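Local coordinates for protein dephospho-CoA kinase (Mycobacterium paratuberculosis, PDB 6N39) that probably catalyses the ATP-dependent phosphorylation of the 3'-hydroxyl group of dephospho-coenzyme A, the last step of coenzyme A biosynthesis, at residues Gly16-Gly21 with Ala165-Asp170; Gln172-Ala175 with Ile179-Asp182; Cys32-Val37 with Gln196-Arg201; Pro121-Val124 with Met128-Leu131. All blocks are in the same frame, centred on the assembly; numbering follows the deposited sequence.

Overall arrangement
All four contacts lie in the kinase domain, around its parallel sheet. Contacts 1, 2 and 4 cluster and touch one another: R173 of contact 2 reaches G17 and A168 of contact 1, and V124 of contact 4 packs against both. Contact 3 is a surface contact, its centre about 22 Å from that of contact 1, though I179 of contact 2 packs on V197 and R201 of contact 3; the others are partly buried. A side-chain amide grips the phosphate-binding loop in contact 1, an arginine stacks on an indole in contact 2, a cysteine and an alanine pack on an indole in contact 3, and contact 4 joins a backbone bond to aliphatic packing.

Contact 1: residues Gly16-Gly21 with Ala165-Asp170; sequences GGIGAG and AAQASD. With ACT (acetate ion), chain B.
Q167 reaches across to the loop G16-G21 and meets it at G17 and I18. Its CG stands anti to the carbonyl carbon and the chain is extended beyond it (chi2 -176°), which carries the amide up to the backbone of the loop. There I18 N donates to Q167 OE1 over 2.9 Å, a nearly straight bond (167° at the hydrogen) that arrives in the carbonyl plane on a lone pair, with a C=O...N angle of 127°. The same oxygen lies 3.3 Å from G17 CA. The I18 side chain crosses that of Q167 at about a right angle, and I18 CG2 comes to 3.5 Å from Q167 OE1 while the far end of the isoleucine turns away. The amide oxygen thus holds the second residue of the type II turn G17-A20, whose own bond, A20 N to G17 O, is 3.0 Å. The loop fits the Walker A pattern and G19-G21 belong to the predicted ATP site. An acetate, probably from the crystallisation liquor, is bound there by G21 N, 3.2 Å from its O, and by S23 N. Around the contact, I18 leans on helices 142-153 and 157-165, and the loop itself links strand 10-16 to helix 22-31.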
ATOM      1  N   GLY A  16       9.544  -1.065  12.837  1.00 50.98           N
ATOM      2  CA  GLY A  16       9.607  -2.215  13.711  1.00 44.57           C
ATOM      3  C   GLY A  16       9.816  -1.761  15.128  1.00 49.97           C
ATOM      4  O   GLY A  16      10.313  -0.666  15.392  1.00 48.96           O
ATOM      5  N   GLY A  17       9.406  -2.617  16.061  1.00 47.80           N
ATOM      6  CA  GLY A  17       9.509  -2.268  17.456  1.00 50.36           C
ATOM      7  C   GLY A  17      10.939  -2.301  17.955  1.00 60.54           C
ATOM      8  O   GLY A  17      11.837  -2.864  17.334  1.00 53.18           O
ATOM      9  N   ILE A  18      11.146  -1.678  19.116  1.00 62.09           N
ATOM     10  CA  ILE A  18      12.487  -1.565  19.679  1.00 60.97           C
ATOM     11  C   ILE A  18      13.067  -2.955  19.905  1.00 66.11           C
ATOM     12  O   ILE A  18      12.392  -3.858  20.418  1.00 62.17           O
ATOM     13  CB  ILE A  18      12.439  -0.730  20.972  1.00 59.51           C
ATOM     14  CG1 ILE A  18      13.843  -0.482  21.537  1.00 67.87           C
ATOM     15  CG2 ILE A  18      11.554  -1.390  22.027  1.00 63.59           C
ATOM     16  CD1 ILE A  18      13.842   0.452  22.766  1.00 73.10           C
ATOM     17  N   GLY A  19      14.322  -3.145  19.496  1.00 70.28           N
ATOM     18  CA  GLY A  19      14.986  -4.422  19.662  1.00 68.49           C
ATOM     19  C   GLY A  19      14.713  -5.443  18.574  1.00 59.54           C
ATOM     20  O   GLY A  19      15.284  -6.542  18.620  1.00 59.67           O
ATOM     21  N   ALA A  20      13.856  -5.131  17.605  1.00 50.85           N
ATOM     22  CA  ALA A  20      13.533  -6.093  16.560  1.00 51.85           C
ATOM     23  C   ALA A  20      14.572  -6.129  15.446  1.00 51.88           C
ATOM     24  O   ALA A  20      14.636  -7.124  14.718  1.00 48.95           O
ATOM     25  CB  ALA A  20      12.156  -5.787  15.953  1.00 52.55           C
ATOM     26  N   GLY A  21      15.356  -5.065  15.276  1.00 55.51           N
ATOM     27  CA  GLY A  21      16.415  -5.057  14.281  1.00 58.22           C
ATOM     28  C   GLY A  21      16.218  -4.061  13.158  1.00 52.55           C
ATOM     29  O   GLY A  21      16.719  -4.255  12.047  1.00 49.55           O
ATOM     30  N   ALA A 165       6.243  -2.544  25.674  1.00 71.15           N
ATOM     31  CA  ALA A 165       4.792  -2.539  25.809  1.00 71.55           C
ATOM     32  C   ALA A 165       4.185  -1.202  25.404  1.00 71.73           C
ATOM     33  O   ALA A 165       3.027  -1.157  24.976  1.00 73.22           O
ATOM     34  CB  ALA A 165       4.399  -2.882  27.248  1.00 75.85           C
ATOM     35  N   ALA A 166       4.938  -0.106  25.534  1.00 73.72           N
ATOM     36  CA  ALA A 166       4.391   1.212  25.237  1.00 74.89           C
ATOM     37  C   ALA A 166       4.257   1.486  23.741  1.00 68.46           C
ATOM     38  O   ALA A 166       3.686   2.517  23.375  1.00 69.99           O
ATOM     39  CB  ALA A 166       5.254   2.296  25.877  1.00 73.15           C
ATOM     40  N   GLN A 167       4.761   0.613  22.874  1.00 63.19           N
ATOM     41  CA  GLN A 167       4.665   0.814  21.439  1.00 59.21           C
ATOM     42  C   GLN A 167       3.486   0.023  20.878  1.00 57.30           C
ATOM     43  O   GLN A 167       2.725  -0.611  21.612  1.00 60.40           O
ATOM     44  CB  GLN A 167       5.963   0.398  20.738  1.00 68.49           C
ATOM     45  CG  GLN A 167       7.231   1.075  21.240  1.00 73.68           C
ATOM     46  CD  GLN A 167       8.439   0.661  20.418  1.00 65.74           C
ATOM     47  OE1 GLN A 167       8.662  -0.526  20.176  1.00 58.21           O
ATOM     48  NE2 GLN A 167       9.207   1.640  19.961  1.00 63.39           N
ATOM     49  N   ALA A 168       3.362   0.029  19.552  1.00 53.91           N
ATOM     50  CA  ALA A 168       2.328  -0.736  18.875  1.00 58.14           C
ATOM     51  C   ALA A 168       2.528  -2.230  19.095  1.00 60.80           C
ATOM     52  O   ALA A 168       3.641  -2.702  19.339  1.00 69.03           O
ATOM     53  CB  ALA A 168       2.341  -0.423  17.379  1.00 55.42           C
ATOM     54  N   SER A 169       1.431  -2.976  19.014  1.00 57.88           N
ATOM     55  CA  SER A 169       1.507  -4.427  19.074  1.00 61.65           C
ATOM     56  C   SER A 169       1.963  -4.996  17.731  1.00 55.67           C
ATOM     57  O   SER A 169       1.905  -4.334  16.689  1.00 52.00           O
ATOM     58  CB  SER A 169       0.151  -5.023  19.453  1.00 63.24           C
ATOM     59  OG  SER A 169      -0.768  -4.918  18.372  1.00 60.89           O
ATOM     60  N   ASP A 170       2.433  -6.247  17.766  1.00 56.36           N
ATOM     61  CA  ASP A 170       2.779  -6.940  16.528  1.00 56.14           C
ATOM     62  C   ASP A 170       1.561  -7.117  15.633  1.00 54.23           C
ATOM     63  O   ASP A 170       1.694  -7.189  14.411  1.00 49.42           O
ATOM     64  CB  ASP A 170       3.403  -8.303  16.841  1.00 63.27           C
ATOM     65  CG  ASP A 170       4.917  -8.236  17.003  1.00 69.96           C
ATOM     66  OD1 ASP A 170       5.518  -7.193  16.661  1.00 65.86           O
ATOM     67  OD2 ASP A 170       5.512  -9.236  17.468  1.00 72.37           O
TER
HETATM   68  C   ACT B 501      16.861  -1.640  16.130  1.00 65.35           C
HETATM   69  O   ACT B 501      15.987  -2.289  16.780  1.00 77.02           O
HETATM   70  OXT ACT B 501      16.757  -0.488  15.610  1.00 61.27           O
HETATM   71  CH3 ACT B 501      18.268  -2.341  15.930  1.00 51.90           C

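Contact 2: residues Gln172-Ala175 with Ile179-Asp182; sequences QRRA and IWLD
At the edge of the five-stranded parallel sheet of this P-loop kinase fold, R174 of helix 170-176 lies across the indole of W180 on the edge strand 179-182. Helix and strand are joined by a short connection, so the helix folds back directly on the strand that follows it. R174 CG is anti to the backbone N (chi1 -176°) and the chain then bends at chi2 (60°), which lays CD over the pyrrole half of the ring and brings the guanidinium flat along it. The planes are 17° apart and the centres 4.6 Å, an offset stack in which the cation sits off the ring centre. R174 NE lies above the ring, 3.5 Å from W180 CD1, and R174 CZ is 3.8 Å from W180 CB, which covers one face of the guanidinium. R173, one residue earlier, meets the benzo end, its CB 3.7 Å from W180 CZ3, before its own end leads away to a salt bridge with D170. W180 is also stacked with Y139 and touches I137 of the adjacent strand. The R174 charge thus has two kinds of partner: the indole, which its guanidinium overlaps at the CB-CG side, and E227, which forms a salt bridge to NH2. The carboxylate of E227 probably balances part of the charge that R174 brings to the indole, and the salt bridge links the sheet edge to the UPF0157 region.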
ATOM      1  N   GLN A 172      -0.975  -4.923  15.252  1.00 52.90           N
ATOM      2  CA  GLN A 172      -1.158  -3.667  14.538  1.00 50.40           C
ATOM      3  C   GLN A 172      -0.100  -3.503  13.457  1.00 47.49           C
ATOM      4  O   GLN A 172      -0.405  -3.058  12.342  1.00 46.23           O
ATOM      5  CB  GLN A 172      -1.123  -2.500  15.522  1.00 50.00           C
ATOM      6  CG  GLN A 172      -2.181  -2.586  16.581  1.00 50.63           C
ATOM      7  CD  GLN A 172      -2.008  -1.542  17.657  1.00 58.03           C
ATOM      8  OE1 GLN A 172      -0.908  -1.328  18.170  1.00 60.80           O
ATOM      9  NE2 GLN A 172      -3.094  -0.879  18.003  1.00 54.65           N
ATOM     10  N   ARG A 173       1.147  -3.862  13.763  1.00 42.43           N
ATOM     11  CA  ARG A 173       2.180  -3.834  12.734  1.00 43.35           C
ATOM     12  C   ARG A 173       1.805  -4.732  11.566  1.00 46.17           C
ATOM     13  O   ARG A 173       1.853  -4.313  10.404  1.00 43.90           O
ATOM     14  CB  ARG A 173       3.531  -4.263  13.313  1.00 43.01           C
ATOM     15  CG  ARG A 173       4.099  -3.325  14.367  1.00 50.24           C
ATOM     16  CD  ARG A 173       5.411  -3.862  14.937  1.00 46.79           C
ATOM     17  NE  ARG A 173       5.929  -2.951  15.954  1.00 47.77           N
ATOM     18  CZ  ARG A 173       5.951  -3.204  17.257  1.00 48.95           C
ATOM     19  NH1 ARG A 173       5.511  -4.366  17.724  1.00 55.00           N
ATOM     20  NH2 ARG A 173       6.418  -2.287  18.093  1.00 50.16           N
ATOM     21  N   ARG A 174       1.431  -5.981  11.861  1.00 49.05           N
ATOM     22  CA  ARG A 174       1.130  -6.941  10.805  1.00 45.74           C
ATOM     23  C   ARG A 174       0.036  -6.410   9.895  1.00 45.71           C
ATOM     24  O   ARG A 174       0.090  -6.590   8.673  1.00 41.32           O
ATOM     25  CB  ARG A 174       0.711  -8.278  11.419  1.00 55.02           C
ATOM     26  CG  ARG A 174       0.469  -9.379  10.411  1.00 63.59           C
ATOM     27  CD  ARG A 174       1.742  -9.611   9.659  1.00 79.98           C
ATOM     28  NE  ARG A 174       1.617 -10.494   8.504  1.00 87.00           N
ATOM     29  CZ  ARG A 174       1.474 -10.073   7.251  1.00 75.03           C
ATOM     30  NH1 ARG A 174       1.414  -8.772   6.978  1.00 59.19           N
ATOM     31  NH2 ARG A 174       1.393 -10.962   6.271  1.00 77.42           N
ATOM     32  N   ALA A 175      -0.945  -5.710  10.473  1.00 39.73           N
ATOM     33  CA  ALA A 175      -2.046  -5.193   9.666  1.00 39.64           C
ATOM     34  C   ALA A 175      -1.569  -4.260   8.550  1.00 39.57           C
ATOM     35  O   ALA A 175      -2.209  -4.190   7.495  1.00 44.53           O
ATOM     36  CB  ALA A 175      -3.069  -4.491  10.575  1.00 36.66           C
ATOM     37  N   ILE A 179       5.475  -6.367   3.735  1.00 37.70           N
ATOM     38  CA  ILE A 179       6.491  -7.395   3.931  1.00 34.49           C
ATOM     39  C   ILE A 179       6.750  -7.503   5.428  1.00 38.03           C
ATOM     40  O   ILE A 179       7.082  -6.506   6.081  1.00 38.00           O
ATOM     41  CB  ILE A 179       7.782  -7.084   3.161  1.00 38.01           C
ATOM     42  CG1 ILE A 179       7.493  -7.052   1.645  1.00 38.97           C
ATOM     43  CG2 ILE A 179       8.840  -8.111   3.484  1.00 35.33           C
ATOM     44  CD1 ILE A 179       8.591  -6.422   0.818  1.00 41.78           C
ATOM     45  N   TRP A 180       6.561  -8.697   5.962  1.00 35.67           N
ATOM     46  CA  TRP A 180       6.573  -9.001   7.390  1.00 37.46           C
ATOM     47  C   TRP A 180       7.791  -9.890   7.601  1.00 45.51           C
ATOM     48  O   TRP A 180       7.768 -11.068   7.243  1.00 43.22           O
ATOM     49  CB  TRP A 180       5.268  -9.701   7.759  1.00 41.50           C
ATOM     50  CG  TRP A 180       5.041 -10.040   9.189  1.00 46.26           C
ATOM     51  CD1 TRP A 180       4.766 -11.274   9.699  1.00 51.52           C
ATOM     52  CD2 TRP A 180       5.015  -9.133  10.295  1.00 49.11           C
ATOM     53  NE1 TRP A 180       4.587 -11.196  11.060  1.00 57.47           N
ATOM     54  CE2 TRP A 180       4.735  -9.891  11.450  1.00 49.55           C
ATOM     55  CE3 TRP A 180       5.211  -7.756  10.424  1.00 47.18           C
ATOM     56  CZ2 TRP A 180       4.655  -9.319  12.712  1.00 52.20           C
ATOM     57  CZ3 TRP A 180       5.125  -7.192  11.674  1.00 45.56           C
ATOM     58  CH2 TRP A 180       4.848  -7.971  12.803  1.00 49.43           C
ATOM     59  N   LEU A 181       8.852  -9.335   8.183  1.00 43.54           N
ATOM     60  CA  LEU A 181      10.180  -9.925   8.081  1.00 39.22           C
ATOM     61  C   LEU A 181      10.683 -10.333   9.464  1.00 43.84           C
ATOM     62  O   LEU A 181      10.859  -9.484  10.345  1.00 44.78           O
ATOM     63  CB  LEU A 181      11.108  -8.923   7.395  1.00 41.97           C
ATOM     64  CG  LEU A 181      12.304  -9.430   6.630  1.00 45.31           C
ATOM     65  CD1 LEU A 181      12.801  -8.357   5.684  1.00 46.44           C
ATOM     66  CD2 LEU A 181      13.363  -9.797   7.645  1.00 46.62           C
ATOM     67  N   ASP A 182      10.926 -11.633   9.643  1.00 46.00           N
ATOM     68  CA  ASP A 182      11.253 -12.205  10.943  1.00 50.85           C
ATOM     69  C   ASP A 182      12.758 -12.118  11.174  1.00 49.61           C
ATOM     70  O   ASP A 182      13.544 -12.680  10.406  1.00 49.78           O
ATOM     71  CB  ASP A 182      10.764 -13.654  11.017  1.00 48.45           C
ATOM     72  CG  ASP A 182      10.951 -14.284  12.405  1.00 65.07           C
ATOM     73  OD1 ASP A 182      11.602 -13.686  13.288  1.00 68.37           O
ATOM     74  OD2 ASP A 182      10.437 -15.399  12.616  1.00 71.25           O
TER

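Contact 3: residues Cys32-Val37 with Gln196-Arg201; sequences CGAVIV and QVWNER
A Schellman motif closes helix 22-31 at G33, and against this helix end lies the indole of W198 from helix 187-210. The last side chain before the glycine, C32, lies over one face of the ring. C32 CB makes a CH-pi contact above the five-membered ring and is 3.5 Å from W198 CD2. The sulfur is over the same ring, C32 SG standing 4.2 Å from its centroid and 27° off the normal, a sulfur-aromatic contact; it also comes within 3.8 Å of W198 CB. With SG anti to the carbonyl carbon (chi1 -65°), the thiol is directed back toward the root of the indole while CB stays above the ring. At the benzo end A34 takes over, its CB 3.7 Å from W198 CZ3. Both A34 and the indole also touch strand 115-119, at V117 and V115, and W198 meets F29 of helix 22-31. Although the contact is near the surface, it joins the turn between helix 22-31 and the other edge strand, 35-38, to helix 187-210, an arrangement at home in the three-layered alpha/beta fold of P-loop kinases with sheet order 2-3-1-4-5.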
ATOM      1  N   CYS A  32      22.378  -3.859  -0.250  1.00 33.45           N
ATOM      2  CA  CYS A  32      21.883  -4.138  -1.605  1.00 39.69           C
ATOM      3  C   CYS A  32      21.912  -2.938  -2.542  1.00 42.87           C
ATOM      4  O   CYS A  32      21.528  -3.085  -3.712  1.00 37.19           O
ATOM      5  CB  CYS A  32      20.457  -4.659  -1.563  1.00 36.91           C
ATOM      6  SG  CYS A  32      20.356  -6.230  -0.754  1.00 39.07           S
ATOM      7  N   GLY A  33      22.321  -1.763  -2.072  1.00 37.34           N
ATOM      8  CA  GLY A  33      22.332  -0.572  -2.894  1.00 34.34           C
ATOM      9  C   GLY A  33      21.166   0.386  -2.687  1.00 36.68           C
ATOM     10  O   GLY A  33      21.049   1.356  -3.444  1.00 41.59           O
ATOM     11  N   ALA A  34      20.316   0.155  -1.690  1.00 32.89           N
ATOM     12  CA  ALA A  34      19.239   1.096  -1.389  1.00 37.34           C
ATOM     13  C   ALA A  34      19.781   2.381  -0.753  1.00 41.43           C
ATOM     14  O   ALA A  34      20.857   2.404  -0.149  1.00 40.23           O
ATOM     15  CB  ALA A  34      18.220   0.462  -0.448  1.00 35.38           C
ATOM     16  N   VAL A  35      19.003   3.455  -0.883  1.00 38.14           N
ATOM     17  CA  VAL A  35      19.286   4.742  -0.245  1.00 38.77           C
ATOM     18  C   VAL A  35      18.485   4.818   1.048  1.00 43.12           C
ATOM     19  O   VAL A  35      17.249   4.731   1.023  1.00 41.13           O
ATOM     20  CB  VAL A  35      18.927   5.918  -1.167  1.00 41.65           C
ATOM     21  CG1 VAL A  35      19.072   7.244  -0.425  1.00 39.70           C
ATOM     22  CG2 VAL A  35      19.799   5.886  -2.417  1.00 45.57           C
ATOM     23  N   ILE A  36      19.178   5.015   2.172  1.00 37.88           N
ATOM     24  CA  ILE A  36      18.555   5.032   3.497  1.00 37.38           C
ATOM     25  C   ILE A  36      18.293   6.474   3.926  1.00 39.76           C
ATOM     26  O   ILE A  36      19.233   7.253   4.109  1.00 42.88           O
ATOM     27  CB  ILE A  36      19.441   4.332   4.544  1.00 43.15           C
ATOM     28  CG1 ILE A  36      19.824   2.905   4.101  1.00 42.06           C
ATOM     29  CG2 ILE A  36      18.745   4.367   5.915  1.00 44.28           C
ATOM     30  CD1 ILE A  36      18.664   2.067   3.563  1.00 39.55           C
ATOM     31  N   VAL A  37      17.027   6.825   4.154  1.00 36.62           N
ATOM     32  CA  VAL A  37      16.668   8.104   4.757  1.00 44.06           C
ATOM     33  C   VAL A  37      16.208   7.828   6.184  1.00 48.52           C
ATOM     34  O   VAL A  37      15.129   7.265   6.408  1.00 48.67           O
ATOM     35  CB  VAL A  37      15.590   8.842   3.948  1.00 40.19           C
ATOM     36  CG1 VAL A  37      15.173  10.122   4.666  1.00 42.40           C
ATOM     37  CG2 VAL A  37      16.124   9.163   2.568  1.00 41.15           C
ATOM     38  N   GLN A 196      16.982 -11.514  -0.363  1.00 37.48           N
ATOM     39  CA  GLN A 196      15.926 -12.269  -1.028  1.00 43.43           C
ATOM     40  C   GLN A 196      14.756 -11.353  -1.397  1.00 37.34           C
ATOM     41  O   GLN A 196      14.230 -11.399  -2.516  1.00 33.19           O
ATOM     42  CB  GLN A 196      15.477 -13.374  -0.081  1.00 43.28           C
ATOM     43  CG  GLN A 196      15.067 -14.672  -0.630  1.00 62.83           C
ATOM     44  CD  GLN A 196      15.048 -15.704   0.488  1.00 81.07           C
ATOM     45  OE1 GLN A 196      14.022 -15.908   1.140  1.00 81.36           O
ATOM     46  NE2 GLN A 196      16.203 -16.322   0.747  1.00 83.12           N
ATOM     47  N   VAL A 197      14.333 -10.524  -0.450  1.00 32.95           N
ATOM     48  CA  VAL A 197      13.255  -9.570  -0.716  1.00 36.00           C
ATOM     49  C   VAL A 197      13.687  -8.545  -1.758  1.00 36.00           C
ATOM     50  O   VAL A 197      12.909  -8.171  -2.649  1.00 31.28           O
ATOM     51  CB  VAL A 197      12.819  -8.899   0.598  1.00 39.85           C
ATOM     52  CG1 VAL A 197      12.026  -7.637   0.316  1.00 42.56           C
ATOM     53  CG2 VAL A 197      12.013  -9.886   1.434  1.00 38.90           C
ATOM     54  N   TRP A 198      14.941  -8.098  -1.681  1.00 34.73           N
ATOM     55  CA  TRP A 198      15.498  -7.188  -2.678  1.00 34.84           C
ATOM     56  C   TRP A 198      15.407  -7.775  -4.082  1.00 34.61           C
ATOM     57  O   TRP A 198      14.857  -7.152  -4.995  1.00 35.74           O
ATOM     58  CB  TRP A 198      16.955  -6.874  -2.331  1.00 34.75           C
ATOM     59  CG  TRP A 198      17.534  -5.814  -3.203  1.00 32.65           C
ATOM     60  CD1 TRP A 198      18.325  -5.984  -4.294  1.00 36.05           C
ATOM     61  CD2 TRP A 198      17.324  -4.406  -3.075  1.00 31.48           C
ATOM     62  NE1 TRP A 198      18.651  -4.766  -4.841  1.00 35.36           N
ATOM     63  CE2 TRP A 198      18.035  -3.783  -4.116  1.00 32.25           C
ATOM     64  CE3 TRP A 198      16.601  -3.615  -2.179  1.00 30.56           C
ATOM     65  CZ2 TRP A 198      18.062  -2.402  -4.276  1.00 37.52           C
ATOM     66  CZ3 TRP A 198      16.626  -2.249  -2.337  1.00 34.44           C
ATOM     67  CH2 TRP A 198      17.350  -1.655  -3.380  1.00 34.96           C
ATOM     68  N   ASN A 199      15.948  -8.983  -4.272  1.00 33.54           N
ATOM     69  CA  ASN A 199      16.029  -9.570  -5.606  1.00 29.74           C
ATOM     70  C   ASN A 199      14.660  -9.994  -6.123  1.00 41.08           C
ATOM     71  O   ASN A 199      14.390  -9.897  -7.322  1.00 32.58           O
ATOM     72  CB  ASN A 199      16.935 -10.802  -5.609  1.00 34.90           C
ATOM     73  CG  ASN A 199      18.423 -10.471  -5.463  1.00 38.19           C
ATOM     74  OD1 ASN A 199      18.814  -9.319  -5.310  1.00 32.22           O
ATOM     75  ND2 ASN A 199      19.254 -11.507  -5.496  1.00 31.47           N
ATOM     76  N   GLU A 200      13.810 -10.537  -5.257  1.00 34.60           N
ATOM     77  CA  GLU A 200      12.581 -11.155  -5.739  1.00 36.81           C
ATOM     78  C   GLU A 200      11.408 -10.183  -5.814  1.00 31.45           C
ATOM     79  O   GLU A 200      10.441 -10.461  -6.530  1.00 38.31           O
ATOM     80  CB  GLU A 200      12.202 -12.339  -4.842  1.00 36.85           C
ATOM     81  CG  GLU A 200      13.112 -13.542  -5.058  1.00 38.82           C
ATOM     82  CD  GLU A 200      12.975 -14.593  -3.953  1.00 50.71           C
ATOM     83  OE1 GLU A 200      11.952 -14.580  -3.233  1.00 46.37           O
ATOM     84  OE2 GLU A 200      13.901 -15.421  -3.804  1.00 51.19           O
ATOM     85  N   ARG A 201      11.475  -9.056  -5.116  1.00 31.84           N
ATOM     86  CA  ARG A 201      10.322  -8.170  -5.051  1.00 36.13           C
ATOM     87  C   ARG A 201      10.693  -6.712  -5.318  1.00 33.19           C
ATOM     88  O   ARG A 201      10.065  -6.054  -6.154  1.00 36.27           O
ATOM     89  CB  ARG A 201       9.633  -8.310  -3.689  1.00 37.52           C
ATOM     90  CG  ARG A 201       8.181  -7.902  -3.758  1.00 42.00           C
ATOM     91  CD  ARG A 201       7.394  -8.327  -2.559  1.00 37.14           C
ATOM     92  NE  ARG A 201       6.154  -7.574  -2.507  1.00 34.71           N
ATOM     93  CZ  ARG A 201       5.238  -7.730  -1.566  1.00 42.94           C
ATOM     94  NH1 ARG A 201       5.425  -8.634  -0.604  1.00 40.88           N
ATOM     95  NH2 ARG A 201       4.131  -7.004  -1.604  1.00 43.03           N
TER

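Contact 4: residues Pro121-Val124 with Met128-Leu131; sequences PLLV and MAPL
M128 N donates to the carbonyl oxygen of L123 over 3.1 Å, closing a tight turn within the loop between strands 115-119 and 135-139 of the P-loop kinase fold. The bond is almost straight, 168° at the hydrogen, and lies in the carbonyl plane with a C=O...N angle of 156°. The two residues are only five apart, and in the compact turn that the bond closes the CA atoms of L123 and M128 are 5.1 Å apart. Beside it runs an apolar contact. A chi1 of -176° swings CG of L123 to the far side from its backbone N and carries the branched end toward the second segment; L123 CD2 sits 3.8 Å from A129 CB and equally far from A129 N. M128 adds its CB, 3.9 Å from L123 O and 4.4 Å from L123 CG. The side chain of L123 is buried and also touches T15 of strand 10-16 and V135 of strand 135-139, lying about 8 Å from the side chain of K22 of the predicted ATP site. A129 meets V135 too, so both pack on this one valine. P130 and L131 touch helix 228-243 of the UPF0157 region. The short 3-10 segment 129-131 that presents them is tied back by L131 N, which bonds to M128 O at 3.1 Å.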
ATOM      1  N   PRO A 121      10.197   5.365  12.804  1.00 61.51           N
ATOM      2  CA  PRO A 121       9.905   4.499  13.958  1.00 64.13           C
ATOM      3  C   PRO A 121       8.454   4.540  14.425  1.00 57.76           C
ATOM      4  O   PRO A 121       7.994   3.545  14.998  1.00 54.88           O
ATOM      5  CB  PRO A 121      10.864   5.014  15.044  1.00 76.45           C
ATOM      6  CG  PRO A 121      11.273   6.391  14.591  1.00 78.27           C
ATOM      7  CD  PRO A 121      11.256   6.347  13.091  1.00 67.69           C
ATOM      8  N   LEU A 122       7.716   5.633  14.204  1.00 54.77           N
ATOM      9  CA  LEU A 122       6.313   5.714  14.599  1.00 50.43           C
ATOM     10  C   LEU A 122       5.368   5.532  13.412  1.00 50.07           C
ATOM     11  O   LEU A 122       4.234   6.025  13.431  1.00 50.40           O
ATOM     12  CB  LEU A 122       6.034   7.033  15.324  1.00 50.05           C
ATOM     13  CG  LEU A 122       6.734   7.129  16.684  1.00 58.93           C
ATOM     14  CD1 LEU A 122       6.425   8.444  17.403  1.00 60.85           C
ATOM     15  CD2 LEU A 122       6.349   5.949  17.557  1.00 62.52           C
ATOM     16  N   LEU A 123       5.817   4.812  12.381  1.00 44.33           N
ATOM     17  CA  LEU A 123       4.995   4.620  11.188  1.00 42.65           C
ATOM     18  C   LEU A 123       3.638   4.017  11.536  1.00 44.22           C
ATOM     19  O   LEU A 123       2.591   4.528  11.124  1.00 44.18           O
ATOM     20  CB  LEU A 123       5.745   3.736  10.185  1.00 39.63           C
ATOM     21  CG  LEU A 123       5.139   3.463   8.802  1.00 44.16           C
ATOM     22  CD1 LEU A 123       6.252   3.134   7.834  1.00 46.25           C
ATOM     23  CD2 LEU A 123       4.161   2.303   8.823  1.00 43.38           C
ATOM     24  N   VAL A 124       3.643   2.928  12.305  1.00 48.69           N
ATOM     25  CA  VAL A 124       2.402   2.232  12.628  1.00 45.01           C
ATOM     26  C   VAL A 124       1.563   3.056  13.601  1.00 50.40           C
ATOM     27  O   VAL A 124       0.350   3.214  13.417  1.00 46.29           O
ATOM     28  CB  VAL A 124       2.707   0.830  13.185  1.00 45.53           C
ATOM     29  CG1 VAL A 124       1.429   0.116  13.568  1.00 46.24           C
ATOM     30  CG2 VAL A 124       3.496   0.004  12.163  1.00 45.68           C
ATOM     31  N   MET A 128       0.838   6.125   9.177  1.00 43.54           N
ATOM     32  CA  MET A 128       1.526   6.638   8.002  1.00 43.47           C
ATOM     33  C   MET A 128       1.760   5.593   6.915  1.00 39.34           C
ATOM     34  O   MET A 128       2.274   5.949   5.851  1.00 39.55           O
ATOM     35  CB  MET A 128       2.870   7.252   8.407  1.00 45.73           C
ATOM     36  CG  MET A 128       2.750   8.537   9.236  1.00 55.60           C
ATOM     37  SD  MET A 128       4.370   9.040   9.872  1.00 67.58           S
ATOM     38  CE  MET A 128       5.299   9.324   8.365  1.00 61.83           C
ATOM     39  N   ALA A 129       1.420   4.326   7.144  1.00 33.49           N
ATOM     40  CA  ALA A 129       1.658   3.317   6.111  1.00 37.44           C
ATOM     41  C   ALA A 129       1.051   3.672   4.754  1.00 37.85           C
ATOM     42  O   ALA A 129       1.727   3.431   3.734  1.00 31.07           O
ATOM     43  CB  ALA A 129       1.132   1.945   6.559  1.00 32.11           C
ATOM     44  N   PRO A 130      -0.167   4.234   4.659  1.00 30.91           N
ATOM     45  CA  PRO A 130      -0.758   4.490   3.332  1.00 33.82           C
ATOM     46  C   PRO A 130       0.004   5.522   2.509  1.00 39.77           C
ATOM     47  O   PRO A 130      -0.246   5.629   1.302  1.00 34.68           O
ATOM     48  CB  PRO A 130      -2.180   4.985   3.668  1.00 28.84           C
ATOM     49  CG  PRO A 130      -2.467   4.370   5.009  1.00 30.59           C
ATOM     50  CD  PRO A 130      -1.148   4.521   5.728  1.00 30.47           C
ATOM     51  N   LEU A 131       0.913   6.282   3.122  1.00 34.92           N
ATOM     52  CA  LEU A 131       1.786   7.162   2.362  1.00 34.53           C
ATOM     53  C   LEU A 131       2.746   6.397   1.460  1.00 35.59           C
ATOM     54  O   LEU A 131       3.315   6.998   0.549  1.00 35.43           O
ATOM     55  CB  LEU A 131       2.600   8.058   3.305  1.00 39.11           C
ATOM     56  CG  LEU A 131       1.868   8.923   4.322  1.00 43.93           C
ATOM     57  CD1 LEU A 131       2.860   9.630   5.271  1.00 44.77           C
ATOM     58  CD2 LEU A 131       0.992   9.932   3.629  1.00 43.79           C
TER